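Long-range contacts in uncharacterized metal-dependent hydrolase (Pyrococcus horikoshii, PDB 3IGH), which probably hydrolyses carbon-nitrogen bonds other than peptide bonds, as amidohydrolases do, although its own reaction remains uncharacterised: residues V210-L215 with P237-K242; L68-L73 with E195-L200; G201-S206 with E466-D471. All coordinates share one frame; numbering follows the deposited sequence.

Contact 1. Residues V210-L215 with P237-K242; sequences VNEKAL and PEVLDK. With SO4 (sulfate ion), chain H.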
loop_
_atom_site.group_PDB
_atom_site.type_symbol
_atom_site.label_atom_id
_atom_site.label_comp_id
_atom_site.label_asym_id
_atom_site.label_seq_id
_atom_site.Cartn_x
_atom_site.Cartn_y
_atom_site.Cartn_z
ATOM N N VAL A 210 4.179 -14.456 6.502
ATOM C CA VAL A 210 5.119 -13.345 6.445
ATOM C C VAL A 210 5.254 -12.807 7.871
ATOM O O VAL A 210 4.265 -12.347 8.458
ATOM C CB VAL A 210 4.594 -12.230 5.477
ATOM C CG1 VAL A 210 5.512 -11.016 5.474
ATOM C CG2 VAL A 210 4.451 -12.775 4.074
ATOM N N ASN A 211 6.461 -12.882 8.435
ATOM C CA ASN A 211 6.707 -12.346 9.774
ATOM C C ASN A 211 7.120 -10.866 9.724
ATOM O O ASN A 211 7.068 -10.243 8.663
ATOM C CB ASN A 211 7.722 -13.213 10.565
ATOM C CG ASN A 211 9.118 -13.255 9.930
ATOM O OD1 ASN A 211 9.561 -12.308 9.276
ATOM N ND2 ASN A 211 9.826 -14.370 10.139
ATOM N N GLU A 212 7.544 -10.320 10.861
ATOM C CA GLU A 212 7.797 -8.877 10.993
ATOM C C GLU A 212 8.922 -8.401 10.085
ATOM O O GLU A 212 8.764 -7.429 9.341
ATOM C CB GLU A 212 8.114 -8.511 12.455
ATOM C CG GLU A 212 6.914 -8.556 13.419
ATOM C CD GLU A 212 6.589 -9.950 14.000
ATOM O OE1 GLU A 212 7.108 -10.997 13.520
ATOM O OE2 GLU A 212 5.783 -9.985 14.961
ATOM N N LYS A 213 10.049 -9.104 10.123
ATOM C CA LYS A 213 11.193 -8.727 9.290
ATOM C C LYS A 213 11.032 -9.022 7.804
ATOM O O LYS A 213 11.554 -8.277 6.967
ATOM C CB LYS A 213 12.477 -9.346 9.826
ATOM C CG LYS A 213 12.893 -8.756 11.143
ATOM C CD LYS A 213 14.250 -9.245 11.582
ATOM C CE LYS A 213 14.643 -8.551 12.877
ATOM N NZ LYS A 213 15.878 -9.127 13.462
ATOM N N ALA A 214 10.341 -10.112 7.472
ATOM C CA ALA A 214 10.015 -10.405 6.073
ATOM C C ALA A 214 9.117 -9.297 5.517
ATOM O O ALA A 214 9.312 -8.860 4.393
ATOM C CB ALA A 214 9.334 -11.760 5.927
ATOM N N LEU A 215 8.151 -8.843 6.319
ATOM C CA LEU A 215 7.298 -7.734 5.896
ATOM C C LEU A 215 8.084 -6.440 5.682
ATOM O O LEU A 215 7.878 -5.769 4.676
ATOM C CB LEU A 215 6.108 -7.519 6.842
ATOM C CG LEU A 215 5.090 -6.454 6.372
ATOM C CD1 LEU A 215 4.531 -6.747 4.967
ATOM C CD2 LEU A 215 3.961 -6.261 7.374
ATOM N N PRO A 237 -0.360 -14.070 12.607
ATOM C CA PRO A 237 -1.214 -13.353 13.573
ATOM C C PRO A 237 -0.519 -12.228 14.346
ATOM O O PRO A 237 -1.154 -11.218 14.648
ATOM C CB PRO A 237 -1.639 -14.457 14.546
ATOM C CG PRO A 237 -1.661 -15.693 13.706
ATOM C CD PRO A 237 -0.461 -15.534 12.783
ATOM N N GLU A 238 0.763 -12.403 14.660
ATOM C CA GLU A 238 1.527 -11.397 15.376
ATOM C C GLU A 238 1.691 -10.144 14.516
ATOM O O GLU A 238 1.545 -9.020 15.010
ATOM C CB GLU A 238 2.894 -11.955 15.803
ATOM C CG GLU A 238 2.836 -13.065 16.875
ATOM C CD GLU A 238 2.351 -14.448 16.371
ATOM O OE1 GLU A 238 1.936 -15.258 17.230
ATOM O OE2 GLU A 238 2.372 -14.735 15.144
ATOM N N VAL A 239 1.965 -10.330 13.228
ATOM C CA VAL A 239 2.027 -9.192 12.309
ATOM C C VAL A 239 0.659 -8.547 12.097
ATOM O O VAL A 239 0.563 -7.320 12.019
ATOM C CB VAL A 239 2.696 -9.564 10.962
ATOM C CG1 VAL A 239 2.607 -8.410 9.965
ATOM C CG2 VAL A 239 4.142 -9.896 11.207
ATOM N N LEU A 240 -0.392 -9.362 12.045
ATOM C CA LEU A 240 -1.750 -8.844 11.892
ATOM C C LEU A 240 -2.086 -7.837 13.008
ATOM O O LEU A 240 -2.676 -6.783 12.737
ATOM C CB LEU A 240 -2.777 -9.985 11.850
ATOM C CG LEU A 240 -4.262 -9.602 11.907
ATOM C CD1 LEU A 240 -4.636 -8.720 10.709
ATOM C CD2 LEU A 240 -5.161 -10.845 11.966
ATOM N N ASP A 241 -1.675 -8.139 14.242
ATOM C CA ASP A 241 -1.853 -7.188 15.365
ATOM C C ASP A 241 -1.230 -5.827 15.077
ATOM O O ASP A 241 -1.794 -4.788 15.420
ATOM C CB ASP A 241 -1.246 -7.740 16.658
ATOM C CG ASP A 241 -2.057 -8.876 17.250
ATOM O OD1 ASP A 241 -3.220 -9.066 16.832
ATOM O OD2 ASP A 241 -1.526 -9.579 18.138
ATOM N N LYS A 242 -0.060 -5.843 14.453
ATOM C CA LYS A 242 0.631 -4.606 14.108
ATOM C C LYS A 242 -0.031 -3.869 12.944
ATOM O O LYS A 242 -0.068 -2.642 12.940
ATOM C CB LYS A 242 2.101 -4.881 13.828
ATOM C CG LYS A 242 2.853 -5.377 15.051
ATOM C CD LYS A 242 4.356 -5.335 14.841
ATOM C CE LYS A 242 5.087 -5.661 16.137
ATOM N NZ LYS A 242 6.564 -5.542 15.998
HETATM S S SO4 H . 8.120 -16.053 13.084
HETATM O O1 SO4 H . 8.731 -16.301 11.785
HETATM O O2 SO4 H . 8.531 -17.074 14.039
HETATM O O3 SO4 H . 8.538 -14.747 13.573
HETATM O O4 SO4 H . 6.670 -16.066 12.953
#
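Val-239 packs against the opening turn of helix 212-223, in a partly buried helix-to-helix contact at the point where two neighbouring helices leave their strands. Its CG2 methyl lies 3.4 Å from the backbone N of Glu-212 and also touches the carbonyl carbon of Asn-211, so a beta-branched residue fills the angle between the helix start and the strand before it. The other branch serves the buried side: with CG1 anti to the backbone N (chi1 174°), it meets Leu-215 CD2 at 3.6 Å, an ordinary apolar contact. Glu-212 covers Val-239 from the outer side. Its chain bends at chi2 (84°), and the aliphatic part slides past the valine in the opposite direction, leaving CD 3.7 Å from Val-239 CG2. The carboxylate then lies beside Glu-238, with OE2 3.6 Å from Glu-238 CB. Lys-242 crosses Glu-212 at about a right angle; its NZ is 4.6 Å from Glu-212 OE2, too far for a salt bridge, but its charge would probably ease the nearness of two glutamates. A long, flexible lysine suits this margin, where it also packs on Ile-246 of the second subunit. Asn-211 suits the N-cap: its OD1 accepts from Ala-214 N, a capping bond at 2.9 Å with an N-H...O angle of 166°. The amide is thereby held, and ND2 is turned to a sulfate, O1 lying 2.8 Å from it, and to Tyr-186 OH. Strand 202-210 runs into helix 212-223, and its parallel neighbour, strand 230-235, into helix 237-246. Such side-by-side packing of successive helices outside parallel strands is characteristic of the TIM barrel, the fold of the amidohydrolase family.

Contact 2. Residues L68-L73 with E195-L200; sequences LHLDEL and EHLLDL. With SO4 (sulfate ion), chain J; SO4 (sulfate ion), chain B.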
loop_
_atom_site.group_PDB
_atom_site.type_symbol
_atom_site.label_atom_id
_atom_site.label_comp_id
_atom_site.label_asym_id
_atom_site.label_seq_id
_atom_site.Cartn_x
_atom_site.Cartn_y
_atom_site.Cartn_z
ATOM N N LEU A 68 3.733 -20.466 -0.969
ATOM C CA LEU A 68 5.128 -20.776 -0.692
ATOM C C LEU A 68 5.715 -19.836 0.357
ATOM O O LEU A 68 5.061 -18.886 0.796
ATOM C CB LEU A 68 5.971 -20.795 -1.987
ATOM C CG LEU A 68 5.908 -19.653 -3.003
ATOM C CD1 LEU A 68 6.380 -18.307 -2.422
ATOM C CD2 LEU A 68 6.760 -20.031 -4.194
ATOM N N HIS A 69 6.960 -20.102 0.730
ATOM C CA HIS A 69 7.668 -19.320 1.723
ATOM C C HIS A 69 8.884 -18.721 1.046
ATOM O O HIS A 69 9.913 -19.377 0.905
ATOM C CB HIS A 69 8.108 -20.214 2.878
ATOM C CG HIS A 69 6.990 -20.983 3.509
ATOM N ND1 HIS A 69 6.243 -20.486 4.554
ATOM C CD2 HIS A 69 6.504 -22.219 3.251
ATOM C CE1 HIS A 69 5.334 -21.380 4.907
ATOM N NE2 HIS A 69 5.468 -22.440 4.128
ATOM N N LEU A 70 8.747 -17.467 0.628
ATOM C CA LEU A 70 9.752 -16.765 -0.152
ATOM C C LEU A 70 11.056 -16.626 0.629
ATOM O O LEU A 70 12.133 -16.860 0.088
ATOM C CB LEU A 70 9.188 -15.393 -0.545
ATOM C CG LEU A 70 9.307 -14.759 -1.925
ATOM C CD1 LEU A 70 9.123 -15.746 -3.060
ATOM C CD2 LEU A 70 8.285 -13.634 -2.059
ATOM N N ASP A 71 10.956 -16.281 1.911
ATOM C CA ASP A 71 12.148 -16.124 2.748
ATOM C C ASP A 71 12.873 -17.463 2.978
ATOM O O ASP A 71 14.101 -17.539 2.870
ATOM C CB ASP A 71 11.810 -15.435 4.077
ATOM C CG ASP A 71 10.680 -16.125 4.853
ATOM O OD1 ASP A 71 9.956 -17.005 4.316
ATOM O OD2 ASP A 71 10.510 -15.771 6.028
ATOM N N GLU A 72 12.105 -18.515 3.257
ATOM C CA GLU A 72 12.667 -19.843 3.468
ATOM C C GLU A 72 13.264 -20.413 2.188
ATOM O O GLU A 72 14.249 -21.135 2.248
ATOM C CB GLU A 72 11.627 -20.790 4.037
ATOM C CG GLU A 72 11.227 -20.473 5.475
ATOM C CD GLU A 72 10.066 -21.332 5.970
ATOM O OE1 GLU A 72 9.716 -22.333 5.304
ATOM O OE2 GLU A 72 9.500 -21.001 7.032
ATOM N N LEU A 73 12.679 -20.083 1.038
ATOM C CA LEU A 73 13.223 -20.536 -0.241
ATOM C C LEU A 73 14.600 -19.905 -0.471
ATOM O O LEU A 73 15.545 -20.588 -0.862
ATOM C CB LEU A 73 12.280 -20.220 -1.409
ATOM C CG LEU A 73 12.802 -20.481 -2.834
ATOM C CD1 LEU A 73 13.256 -21.928 -3.025
ATOM C CD2 LEU A 73 11.742 -20.094 -3.897
ATOM N N GLU A 195 14.281 -14.379 -7.957
ATOM C CA GLU A 195 15.030 -14.588 -9.202
ATOM C C GLU A 195 14.996 -16.059 -9.622
ATOM O O GLU A 195 14.902 -16.359 -10.808
ATOM C CB GLU A 195 16.458 -14.014 -9.134
ATOM C CG GLU A 195 17.450 -14.701 -8.206
ATOM C CD GLU A 195 18.744 -13.906 -8.002
ATOM O OE1 GLU A 195 19.792 -14.534 -7.712
ATOM O OE2 GLU A 195 18.711 -12.659 -8.125
ATOM N N HIS A 196 15.025 -16.956 -8.632
ATOM C CA HIS A 196 14.854 -18.393 -8.838
ATOM C C HIS A 196 13.476 -18.701 -9.420
ATOM O O HIS A 196 13.356 -19.455 -10.398
ATOM C CB HIS A 196 15.061 -19.116 -7.501
ATOM C CG HIS A 196 14.960 -20.610 -7.584
ATOM N ND1 HIS A 196 15.990 -21.402 -8.045
ATOM C CD2 HIS A 196 13.964 -21.457 -7.230
ATOM C CE1 HIS A 196 15.629 -22.671 -7.987
ATOM N NE2 HIS A 196 14.404 -22.733 -7.493
ATOM N N LEU A 197 12.436 -18.094 -8.843
ATOM C CA LEU A 197 11.065 -18.303 -9.313
ATOM C C LEU A 197 10.835 -17.720 -10.696
ATOM O O LEU A 197 10.218 -18.362 -11.545
ATOM C CB LEU A 197 10.044 -17.719 -8.313
ATOM C CG LEU A 197 10.023 -18.499 -6.996
ATOM C CD1 LEU A 197 9.387 -17.672 -5.893
ATOM C CD2 LEU A 197 9.321 -19.856 -7.150
ATOM N N LEU A 198 11.350 -16.513 -10.919
ATOM C CA LEU A 198 11.210 -15.833 -12.207
ATOM C C LEU A 198 11.860 -16.656 -13.328
ATOM O O LEU A 198 11.281 -16.809 -14.408
ATOM C CB LEU A 198 11.821 -14.429 -12.132
ATOM C CG LEU A 198 11.444 -13.345 -13.142
ATOM C CD1 LEU A 198 9.948 -13.111 -13.179
ATOM C CD2 LEU A 198 12.168 -12.054 -12.789
ATOM N N ASP A 199 13.029 -17.230 -13.045
ATOM C CA ASP A 199 13.714 -18.111 -14.006
ATOM C C ASP A 199 12.924 -19.375 -14.324
ATOM O O ASP A 199 13.104 -19.971 -15.385
ATOM C CB ASP A 199 15.121 -18.481 -13.521
ATOM C CG ASP A 199 16.113 -17.328 -13.648
ATOM O OD1 ASP A 199 15.781 -16.307 -14.294
ATOM O OD2 ASP A 199 17.227 -17.442 -13.093
ATOM N N LEU A 200 12.048 -19.774 -13.401
ATOM C CA LEU A 200 11.193 -20.933 -13.578
ATOM C C LEU A 200 9.851 -20.610 -14.242
ATOM O O LEU A 200 9.045 -21.510 -14.494
ATOM C CB LEU A 200 10.966 -21.618 -12.224
ATOM C CG LEU A 200 12.140 -22.464 -11.732
ATOM C CD1 LEU A 200 11.987 -22.804 -10.251
ATOM C CD2 LEU A 200 12.263 -23.727 -12.588
HETATM S S SO4 J . 14.398 -25.937 -5.477
HETATM O O1 SO4 J . 15.706 -25.493 -5.942
HETATM O O2 SO4 J . 14.273 -27.372 -5.706
HETATM O O3 SO4 J . 14.256 -25.661 -4.051
HETATM O O4 SO4 J . 13.364 -25.232 -6.224
HETATM S S SO4 B . 2.313 -24.716 5.786
HETATM O O1 SO4 B . 2.932 -23.506 5.285
HETATM O O2 SO4 B . 2.722 -25.836 4.953
HETATM O O3 SO4 B . 2.782 -24.964 7.143
HETATM O O4 SO4 B . 0.854 -24.573 5.731
#
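Leu-70 CD1 and Leu-197 CD1 are only 3.4 Å apart, closer than methyl groups usually pack. Leu-70 has a chi1 of -136°, away from any staggered position, which may reflect strain or imprecision of the model, so the short distance is best read with caution. Leu-197 is the hub: Leu-68 reaches it tip to tip, CD2 to CD2 at 3.9 Å, while Leu-73 lays its CD2 against Leu-197 CG at 3.9 Å. Branched, wholly apolar leucines suit this buried place, since each can offer a methyl to a different neighbour. His-196 borders the cluster, its CD2 4.2 Å from Leu-73 CD2, and its NE2 donates to sulfate O4 at 3.0 Å near the ring plane. An alanine here would leave that sulfate without the imidazole N-H, so its grip would probably rest more on Ala-406 N and others, and Leu-73 would lose the ring beside it. At the far end, His-69 gives a weak bond to a second sulfate, gripped also by His-67, Lys-262, His-314 and His-339, consistent with the metal site of amidohydrolases and their His-X-His motif. The contact thus wedges the start of helix 70-78 against helix 183-199, where Leu-70 also meets Ile-190 and Ala-193, with Val-205 and Phe-207 of strand 202-210 alongside.

Contact 3. Residues G201-S206 with E466-D471; sequences GVKSVS and EYIILD. With SO4 (sulfate ion), chain D; SO4 (sulfate ion), chain O.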
loop_
_atom_site.group_PDB
_atom_site.type_symbol
_atom_site.label_atom_id
_atom_site.label_comp_id
_atom_site.label_asym_id
_atom_site.label_seq_id
_atom_site.Cartn_x
_atom_site.Cartn_y
_atom_site.Cartn_z
ATOM N N GLY A 201 9.603 -19.337 -14.521
ATOM C CA GLY A 201 8.324 -18.923 -15.108
ATOM C C GLY A 201 7.205 -18.675 -14.091
ATOM O O GLY A 201 6.042 -18.542 -14.466
ATOM N N VAL A 202 7.556 -18.608 -12.808
ATOM C CA VAL A 202 6.577 -18.307 -11.748
ATOM C C VAL A 202 6.639 -16.802 -11.481
ATOM O O VAL A 202 7.625 -16.305 -10.926
ATOM C CB VAL A 202 6.888 -19.090 -10.443
ATOM C CG1 VAL A 202 5.850 -18.779 -9.336
ATOM C CG2 VAL A 202 6.915 -20.575 -10.711
ATOM N N LYS A 203 5.609 -16.073 -11.905
ATOM C CA LYS A 203 5.664 -14.614 -11.848
ATOM C C LYS A 203 4.775 -13.988 -10.779
ATOM O O LYS A 203 4.799 -12.777 -10.601
ATOM C CB LYS A 203 5.385 -13.997 -13.218
ATOM C CG LYS A 203 6.473 -14.337 -14.244
ATOM C CD LYS A 203 6.328 -13.521 -15.519
ATOM C CE LYS A 203 7.492 -13.813 -16.455
ATOM N NZ LYS A 203 7.465 -12.930 -17.641
ATOM N N SER A 204 4.004 -14.818 -10.083
ATOM C CA SER A 204 3.145 -14.366 -8.977
ATOM C C SER A 204 3.129 -15.442 -7.903
ATOM O O SER A 204 3.179 -16.636 -8.219
ATOM C CB SER A 204 1.714 -14.121 -9.445
ATOM O OG SER A 204 1.616 -13.192 -10.501
ATOM N N VAL A 205 3.078 -15.029 -6.634
ATOM C CA VAL A 205 3.034 -15.973 -5.516
ATOM C C VAL A 205 2.113 -15.465 -4.411
ATOM O O VAL A 205 1.896 -14.255 -4.298
ATOM C CB VAL A 205 4.466 -16.255 -4.891
ATOM C CG1 VAL A 205 5.464 -16.827 -5.931
ATOM C CG2 VAL A 205 5.068 -15.010 -4.222
ATOM N N SER A 206 1.558 -16.387 -3.623
ATOM C CA SER A 206 1.125 -16.054 -2.269
ATOM C C SER A 206 2.210 -16.497 -1.304
ATOM O O SER A 206 2.553 -17.686 -1.224
ATOM C CB SER A 206 -0.190 -16.723 -1.879
ATOM O OG SER A 206 -1.237 -16.360 -2.753
ATOM N N GLU A 466 1.245 -11.025 -17.482
ATOM C CA GLU A 466 2.245 -11.923 -16.924
ATOM C C GLU A 466 2.208 -13.175 -17.763
ATOM O O GLU A 466 1.262 -13.959 -17.689
ATOM C CB GLU A 466 1.947 -12.276 -15.457
ATOM C CG GLU A 466 1.709 -11.082 -14.545
ATOM C CD GLU A 466 2.957 -10.267 -14.264
ATOM O OE1 GLU A 466 4.041 -10.593 -14.782
ATOM O OE2 GLU A 466 2.851 -9.291 -13.503
ATOM N N TYR A 467 3.233 -13.343 -18.582
ATOM C CA TYR A 467 3.246 -14.431 -19.534
ATOM C C TYR A 467 4.631 -15.026 -19.622
ATOM O O TYR A 467 5.620 -14.407 -19.206
ATOM C CB TYR A 467 2.755 -13.944 -20.917
ATOM C CG TYR A 467 3.617 -12.851 -21.520
ATOM C CD1 TYR A 467 4.764 -13.162 -22.259
ATOM C CD2 TYR A 467 3.287 -11.505 -21.351
ATOM C CE1 TYR A 467 5.564 -12.168 -22.802
ATOM C CE2 TYR A 467 4.084 -10.497 -21.896
ATOM C CZ TYR A 467 5.218 -10.838 -22.621
ATOM O OH TYR A 467 6.016 -9.857 -23.166
ATOM N N ILE A 468 4.699 -16.239 -20.158
ATOM C CA ILE A 468 5.976 -16.869 -20.457
ATOM C C ILE A 468 5.988 -17.285 -21.921
ATOM O O ILE A 468 4.941 -17.607 -22.491
ATOM C CB ILE A 468 6.309 -18.059 -19.497
ATOM C CG1 ILE A 468 5.191 -19.104 -19.460
ATOM C CG2 ILE A 468 6.556 -17.543 -18.078
ATOM C CD1 ILE A 468 5.429 -20.227 -18.437
ATOM N N ILE A 469 7.164 -17.232 -22.529
ATOM C CA ILE A 469 7.321 -17.564 -23.943
ATOM C C ILE A 469 7.966 -18.944 -24.048
ATOM O O ILE A 469 9.010 -19.205 -23.443
ATOM C CB ILE A 469 8.144 -16.476 -24.703
ATOM C CG1 ILE A 469 7.440 -15.112 -24.594
ATOM C CG2 ILE A 469 8.335 -16.857 -26.179
ATOM C CD1 ILE A 469 8.122 -13.964 -25.343
ATOM N N LEU A 470 7.324 -19.834 -24.798
ATOM C CA LEU A 470 7.811 -21.203 -24.945
ATOM C C LEU A 470 8.129 -21.541 -26.406
ATOM O O LEU A 470 7.557 -20.948 -27.327
ATOM C CB LEU A 470 6.797 -22.195 -24.357
ATOM C CG LEU A 470 6.322 -21.950 -22.914
ATOM C CD1 LEU A 470 5.203 -22.896 -22.556
ATOM C CD2 LEU A 470 7.464 -22.061 -21.900
ATOM N N ASP A 471 9.053 -22.480 -26.610
ATOM C CA ASP A 471 9.400 -22.943 -27.961
ATOM C C ASP A 471 8.322 -23.856 -28.537
ATOM O O ASP A 471 8.148 -23.935 -29.751
ATOM C CB ASP A 471 10.741 -23.677 -27.964
ATOM C CG ASP A 471 11.930 -22.736 -27.885
ATOM O OD1 ASP A 471 11.780 -21.539 -28.223
ATOM O OD2 ASP A 471 13.023 -23.203 -27.493
HETATM S S SO4 D . 9.993 -25.093 -24.142
HETATM O O1 SO4 D . 10.363 -23.752 -24.583
HETATM O O2 SO4 D . 11.191 -25.917 -24.014
HETATM O O3 SO4 D . 9.356 -25.006 -22.835
HETATM O O4 SO4 D . 9.052 -25.686 -25.092
HETATM S S SO4 O . 7.422 -8.823 -16.190
HETATM O O1 SO4 O . 7.244 -7.957 -17.353
HETATM O O2 SO4 O . 8.515 -8.297 -15.380
HETATM O O3 SO4 O . 6.195 -8.829 -15.398
HETATM O O4 SO4 O . 7.740 -10.186 -16.613
HETATM O O HOH W 1 5.209 -11.103 -18.346
#
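Lys-203 reaches across to the backbone of Tyr-467, its NZ donating to Tyr-467 O at 2.8 Å, nearly in line with the carbonyl (C=O...N angle 165°). The same ammonium group donates to sulfate O4 at 2.9 Å and to a water 3.0 Å from NZ, so three bonds grip it. That water in turn accepts from Tyr-467 N, and thus both polar backbone atoms of this residue are tied to the lysine. A long chain is needed to span the gap: CG stands beside the backbone N (chi1 -65°) and everything beyond it is extended. Glu-466 crosses the stem obliquely, with OE1 3.8 Å from Lys-203 CD, but the charges stay apart, OE1 to Lys-203 NZ being 5.0 Å. Its other oxygen, OE2, is held instead by Arg-255 in a salt bridge and by Asn-230. Arg-255 also binds the lysine's sulfate, and the two cations together probably make this spot attractive to an anion. Farther along, Ile-468 CG2 rests on Gly-201 CA at 3.7 Å. Gly-201 ends helix 183-199 in a Schellman motif; at its positive phi (85°) a CB would be jammed against the carbonyl O of the residue before, and would also come close to Ile-468 CD1, so glycine suits the place. Behind lies strand 58-68, parallel to strand 202-210 and antiparallel to strand 467-470; Phe-63 makes backbone hydrogen bonds to Gly-201 and Lys-203, and Met-60 touches Ile-468. The contact thus joins the barrel to a strand from the end of the chain; a TIM barrel carrying a small beta domain built from both chain ends is characteristic of amidohydrolases.

In the fold
Contact 2 is the buried one, contact 1 is partly buried and contact 3 lies at the surface, and their chemistry follows: leucine packing in contact 2, a valine hub under charged flanks in contact 1, and a lysine gripped by backbone, water and sulfate in contact 3. Helix 183-199, strand 202-210 and helix 212-223 follow one another through all three. Contacts 2 and 3 are about 12 Å apart between centres and touch, Leu-68 N lying 3.0 Å from Ser-206 O and Leu-197 O 3.0 Å from Val-202 N. Contact 1 sits at the other end of strand 202-210, about 28 Å from contact 3 between centres, its centre also farther from the middle of the chain.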